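Local structure of trehalose monomycolate exporter MmpL3 (Mycobacterium tuberculosis, 7NVH) at residues D58-G62 with S503-R509; T118-T122 with L443-Y447. The protein probably exports trehalose monomycolate, a mycolic acid carrier, across the inner membrane of Mycobacterium tuberculosis as a transporter of the RND superfamily. One frame throughout, in Å; residues are numbered along the deposited sequence.

Contact 1: D58-G62 with S503-R509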
loop_
_atom_site.group_PDB
_atom_site.type_symbol
_atom_site.label_atom_id
_atom_site.label_comp_id
_atom_site.label_asym_id
_atom_site.label_seq_id
_atom_site.Cartn_x
_atom_site.Cartn_y
_atom_site.Cartn_z
ATOM N N ASP A 58 3.389 -28.374 0.573
ATOM C CA ASP A 58 4.062 -28.188 1.852
ATOM C C ASP A 58 3.660 -29.258 2.858
ATOM O O ASP A 58 4.502 -29.741 3.622
ATOM C CB ASP A 58 3.762 -26.798 2.412
ATOM C CG ASP A 58 4.496 -25.700 1.671
ATOM O OD1 ASP A 58 5.541 -25.990 1.055
ATOM O OD2 ASP A 58 4.026 -24.543 1.707
ATOM N N GLN A 59 2.381 -29.635 2.880
ATOM C CA GLN A 59 1.912 -30.615 3.853
ATOM C C GLN A 59 2.493 -31.995 3.578
ATOM O O GLN A 59 2.990 -32.665 4.488
ATOM C CB GLN A 59 0.385 -30.673 3.841
ATOM C CG GLN A 59 -0.291 -29.572 4.630
ATOM C CD GLN A 59 -1.792 -29.578 4.446
ATOM O OE1 GLN A 59 -2.344 -30.459 3.789
ATOM N NE2 GLN A 59 -2.463 -28.593 5.029
ATOM N N VAL A 60 2.435 -32.440 2.327
ATOM C CA VAL A 60 2.786 -33.819 2.009
ATOM C C VAL A 60 4.279 -33.982 1.767
ATOM O O VAL A 60 4.891 -34.932 2.257
ATOM C CB VAL A 60 1.967 -34.301 0.798
ATOM C CG1 VAL A 60 2.413 -35.687 0.380
ATOM C CG2 VAL A 60 0.489 -34.291 1.128
ATOM N N TYR A 61 4.888 -33.071 1.015
ATOM C CA TYR A 61 6.275 -33.215 0.604
ATOM C C TYR A 61 7.244 -32.429 1.471
ATOM O O TYR A 61 8.452 -32.483 1.228
ATOM C CB TYR A 61 6.428 -32.791 -0.857
ATOM C CG TYR A 61 6.212 -33.918 -1.832
ATOM C CD1 TYR A 61 4.938 -34.367 -2.128
ATOM C CD2 TYR A 61 7.282 -34.537 -2.450
ATOM C CE1 TYR A 61 4.737 -35.397 -3.014
ATOM C CE2 TYR A 61 7.091 -35.567 -3.338
ATOM C CZ TYR A 61 5.817 -35.993 -3.616
ATOM O OH TYR A 61 5.629 -37.023 -4.504
ATOM N N GLY A 62 6.757 -31.707 2.472
ATOM C CA GLY A 62 7.638 -30.948 3.334
ATOM C C GLY A 62 8.065 -29.630 2.726
ATOM O O GLY A 62 8.176 -29.507 1.504
ATOM N N SER A 503 4.888 -35.224 5.581
ATOM C CA SER A 503 3.951 -36.304 5.881
ATOM C C SER A 503 3.692 -37.034 4.572
ATOM O O SER A 503 2.896 -36.585 3.746
ATOM C CB SER A 503 2.665 -35.757 6.485
ATOM O OG SER A 503 2.183 -34.657 5.735
ATOM N N LYS A 504 4.355 -38.172 4.384
ATOM C CA LYS A 504 4.375 -38.821 3.080
ATOM C C LYS A 504 3.025 -39.440 2.754
ATOM O O LYS A 504 2.878 -40.666 2.768
ATOM C CB LYS A 504 5.466 -39.888 3.030
ATOM C CG LYS A 504 6.870 -39.334 3.143
ATOM C CD LYS A 504 7.903 -40.442 3.125
ATOM C CE LYS A 504 9.294 -39.879 3.304
ATOM N NZ LYS A 504 9.409 -39.150 4.595
ATOM N N ASP A 505 2.040 -38.599 2.462
ATOM C CA ASP A 505 0.721 -39.076 2.073
ATOM C C ASP A 505 0.832 -39.809 0.745
ATOM O O ASP A 505 1.313 -39.225 -0.233
ATOM C CB ASP A 505 -0.249 -37.906 1.957
ATOM C CG ASP A 505 -1.673 -38.290 2.301
ATOM O OD1 ASP A 505 -1.901 -39.454 2.686
ATOM O OD2 ASP A 505 -2.567 -37.426 2.192
ATOM N N PRO A 506 0.419 -41.076 0.660
ATOM C CA PRO A 506 0.515 -41.796 -0.616
ATOM C C PRO A 506 -0.555 -41.416 -1.622
ATOM O O PRO A 506 -0.475 -41.857 -2.776
ATOM C CB PRO A 506 0.377 -43.262 -0.191
ATOM C CG PRO A 506 -0.477 -43.202 1.018
ATOM C CD PRO A 506 -0.093 -41.935 1.739
ATOM N N SER A 507 -1.546 -40.621 -1.233
ATOM C CA SER A 507 -2.611 -40.220 -2.139
ATOM C C SER A 507 -2.349 -38.882 -2.811
ATOM O O SER A 507 -3.170 -38.444 -3.620
ATOM C CB SER A 507 -3.945 -40.155 -1.395
ATOM O OG SER A 507 -4.067 -38.939 -0.683
ATOM N N VAL A 508 -1.241 -38.216 -2.498
ATOM C CA VAL A 508 -0.877 -36.958 -3.136
ATOM C C VAL A 508 0.555 -37.072 -3.628
ATOM O O VAL A 508 1.463 -37.367 -2.841
ATOM C CB VAL A 508 -1.019 -35.760 -2.186
ATOM C CG1 VAL A 508 -0.832 -34.467 -2.949
ATOM C CG2 VAL A 508 -2.368 -35.779 -1.501
ATOM N N ARG A 509 0.759 -36.842 -4.922
ATOM C CA ARG A 509 2.085 -36.746 -5.511
ATOM C C ARG A 509 2.141 -35.494 -6.367
ATOM O O ARG A 509 1.167 -35.153 -7.040
ATOM C CB ARG A 509 2.420 -37.975 -6.355
ATOM C CG ARG A 509 2.178 -39.290 -5.648
ATOM C CD ARG A 509 3.475 -39.888 -5.149
ATOM N NE ARG A 509 4.219 -40.550 -6.212
ATOM C CZ ARG A 509 4.008 -41.802 -6.599
ATOM N NH1 ARG A 509 3.067 -42.528 -6.015
ATOM N NH2 ARG A 509 4.734 -42.328 -7.573
#

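Contact 2: T118-T122 with L443-Y447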
loop_
_atom_site.group_PDB
_atom_site.type_symbol
_atom_site.label_atom_id
_atom_site.label_comp_id
_atom_site.label_asym_id
_atom_site.label_seq_id
_atom_site.Cartn_x
_atom_site.Cartn_y
_atom_site.Cartn_z
ATOM N N THR A 118 29.413 -30.657 -7.118
ATOM C CA THR A 118 30.159 -29.771 -8.005
ATOM C C THR A 118 29.315 -28.644 -8.582
ATOM O O THR A 118 29.875 -27.723 -9.185
ATOM C CB THR A 118 30.778 -30.580 -9.145
ATOM O OG1 THR A 118 29.737 -31.144 -9.951
ATOM C CG2 THR A 118 31.637 -31.702 -8.590
ATOM N N GLY A 119 27.997 -28.688 -8.423
ATOM C CA GLY A 119 27.154 -27.580 -8.809
ATOM C C GLY A 119 27.105 -26.455 -7.807
ATOM O O GLY A 119 26.401 -25.465 -8.025
ATOM N N MET A 120 27.837 -26.585 -6.702
ATOM C CA MET A 120 27.897 -25.569 -5.662
ATOM C C MET A 120 29.243 -24.860 -5.619
ATOM O O MET A 120 29.519 -24.130 -4.662
ATOM C CB MET A 120 27.585 -26.198 -4.304
ATOM C CG MET A 120 26.248 -26.917 -4.262
ATOM S SD MET A 120 25.739 -27.398 -2.605
ATOM C CE MET A 120 24.920 -25.912 -2.045
ATOM N N ALA A 121 30.090 -25.060 -6.626
ATOM C CA ALA A 121 31.375 -24.389 -6.726
ATOM C C ALA A 121 31.639 -24.049 -8.183
ATOM O O ALA A 121 31.340 -24.848 -9.074
ATOM C CB ALA A 121 32.511 -25.255 -6.175
ATOM N N THR A 122 32.198 -22.867 -8.421
ATOM C CA THR A 122 32.427 -22.417 -9.785
ATOM C C THR A 122 33.517 -23.249 -10.455
ATOM O O THR A 122 34.314 -23.927 -9.801
ATOM C CB THR A 122 32.808 -20.939 -9.810
ATOM O OG1 THR A 122 34.013 -20.744 -9.063
ATOM C CG2 THR A 122 31.703 -20.094 -9.207
ATOM N N LEU A 443 26.952 -16.055 -10.690
ATOM C CA LEU A 443 27.976 -17.064 -10.450
ATOM C C LEU A 443 27.428 -18.481 -10.549
ATOM O O LEU A 443 28.086 -19.361 -11.112
ATOM C CB LEU A 443 28.611 -16.842 -9.080
ATOM C CG LEU A 443 29.657 -15.736 -9.012
ATOM C CD1 LEU A 443 29.842 -15.282 -7.581
ATOM C CD2 LEU A 443 30.967 -16.222 -9.597
ATOM N N PHE A 444 26.232 -18.725 -10.017
ATOM C CA PHE A 444 25.654 -20.064 -9.938
ATOM C C PHE A 444 24.284 -20.050 -10.598
ATOM O O PHE A 444 23.251 -20.073 -9.919
ATOM C CB PHE A 444 25.540 -20.525 -8.485
ATOM C CG PHE A 444 26.841 -20.531 -7.744
ATOM C CD1 PHE A 444 27.821 -21.454 -8.046
ATOM C CD2 PHE A 444 27.080 -19.615 -6.741
ATOM C CE1 PHE A 444 29.012 -21.460 -7.362
ATOM C CE2 PHE A 444 28.271 -19.617 -6.058
ATOM C CZ PHE A 444 29.238 -20.542 -6.369
ATOM N N PRO A 445 24.236 -20.008 -11.926
ATOM C CA PRO A 445 22.944 -20.081 -12.608
ATOM C C PRO A 445 22.365 -21.482 -12.527
ATOM O O PRO A 445 23.088 -22.481 -12.484
ATOM C CB PRO A 445 23.288 -19.698 -14.049
ATOM C CG PRO A 445 24.688 -20.159 -14.216
ATOM C CD PRO A 445 25.361 -19.989 -12.878
ATOM N N GLY A 446 21.038 -21.548 -12.502
ATOM C CA GLY A 446 20.329 -22.807 -12.480
ATOM C C GLY A 446 19.944 -23.304 -11.104
ATOM O O GLY A 446 19.104 -24.207 -11.009
ATOM N N TYR A 447 20.527 -22.755 -10.038
ATOM C CA TYR A 447 20.132 -23.179 -8.699
ATOM C C TYR A 447 18.753 -22.643 -8.341
ATOM O O TYR A 447 17.915 -23.373 -7.801
ATOM C CB TYR A 447 21.165 -22.731 -7.669
ATOM C CG TYR A 447 21.007 -23.428 -6.340
ATOM C CD1 TYR A 447 21.502 -24.709 -6.145
ATOM C CD2 TYR A 447 20.349 -22.812 -5.284
ATOM C CE1 TYR A 447 21.356 -25.354 -4.932
ATOM C CE2 TYR A 447 20.197 -23.449 -4.068
ATOM C CZ TYR A 447 20.702 -24.719 -3.897
ATOM O OH TYR A 447 20.555 -25.359 -2.690
#

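Contact 1: D58-G62 with S503-R509
Gln-59 O, near the end of helix 49-61, accepts two hydrogen bonds from Ser-503, in the loop leading to strand 508-514. The helix belongs to the first MMPL half of the chain and the strand to the second, so the contact joins the two halves of an RND-type transporter outside the membrane. Ser-503 OG donates to Gln-59 O at 2.5 Å, a length not to be read closely at this resolution. Ser-503 N adds a weak bond to the same Gln-59 O at 3.4 Å, fairly straight at 161° at the hydrogen. The loop then makes an inverse gamma turn centred on Lys-504 and a type I turn from Asp-505 to Val-508.

Val-60 projects from the helix into the bend made by these turns. With chi1 at 175°, Val-60 CG1 stands opposite the backbone N and lies 3.6 Å from Asp-505 N, while Val-60 CG2 meets Asp-505 CB and, 3.9 Å away, Val-508 CB. Val-508 also touches Val-455 and Gln-457 of strand 451-457.

Tyr-61 points its CB away from the loop, yet its ring reaches back: Val-508 O and Arg-509 CA lie at the ring edge, and Tyr-498 stacks with the ring. Arg-509 NE makes a salt bridge with Glu-495, and the bend at chi2 (-102°) puts Arg-509 CD 3.6 Å from Tyr-61 OH.

Contact 2: T118-T122 with L443-Y447
Two loops of the extramembrane part of this RND-type transporter meet here. Loop 118-122 connects antiparallel strands 109-110 and 127-131; loop 443-447 follows helix 434-443 and leads to strand 451-457. No hydrogen bond links them; apolar carbons carry the contact.

Phe-444, the first residue beyond the helix to leave helical backbone angles, directs its CB toward the other loop. Its chi1 of -57° sets the ring beside its own backbone N, and Phe-444 CE1 then approaches the backbone from Met-120 to Thr-122. Ala-121 C lies at the ring edge, near its plane, 3.8 Å from Phe-444 CE1. Thr-122 CG2 comes in obliquely, 3.5 Å from Phe-444 CE1 and 3.8 Å from Phe-444 CZ, and the two side chains cross at about a right angle. The same Thr-122 CG2 meets Leu-443 CD2 at 4.0 Å, so it touches both residues at the helix end. Thr-122 OG1 is turned to another task, a hydrogen bond with Asp-124 in its own loop.

A type II turn from Phe-444 to Tyr-447, with Gly-446 at positive phi in its third position, brings the chain round to Tyr-447. Tyr-447 OH is a loose 4.4 Å from Met-120 CE. Phe-129 of strand 127-131 touches Met-120 and meets the rings of both Phe-444 and Tyr-447, the latter edge-to-face.

Tyr-447 also touches the bound lauryl maltose neopentyl glycol. The whole is a loop-to-loop contact between the two MMPL halves in the extramembrane region, as expected of an RND-type transporter.

How the contacts relate
Both contacts are partly buried and lie on the same side of the chain's centre, their centres 29 Å apart and their nearest atoms about 14 Å, without touching. Each joins one MMPL half to the other in a reciprocal way: contact 1 sets a helix end of the first half against the loop leading into an inner strand of the sheet of the second, and contact 2 sets a helix end of the second half against a loop of the sheet of the first. Both use an aromatic ring, but contact 1 adds hydrogen bonding at a backbone carbonyl, whereas contact 2 has no hydrogen bond between its segments. Each includes one residue of the detergent pocket, Asp-58 and Tyr-447.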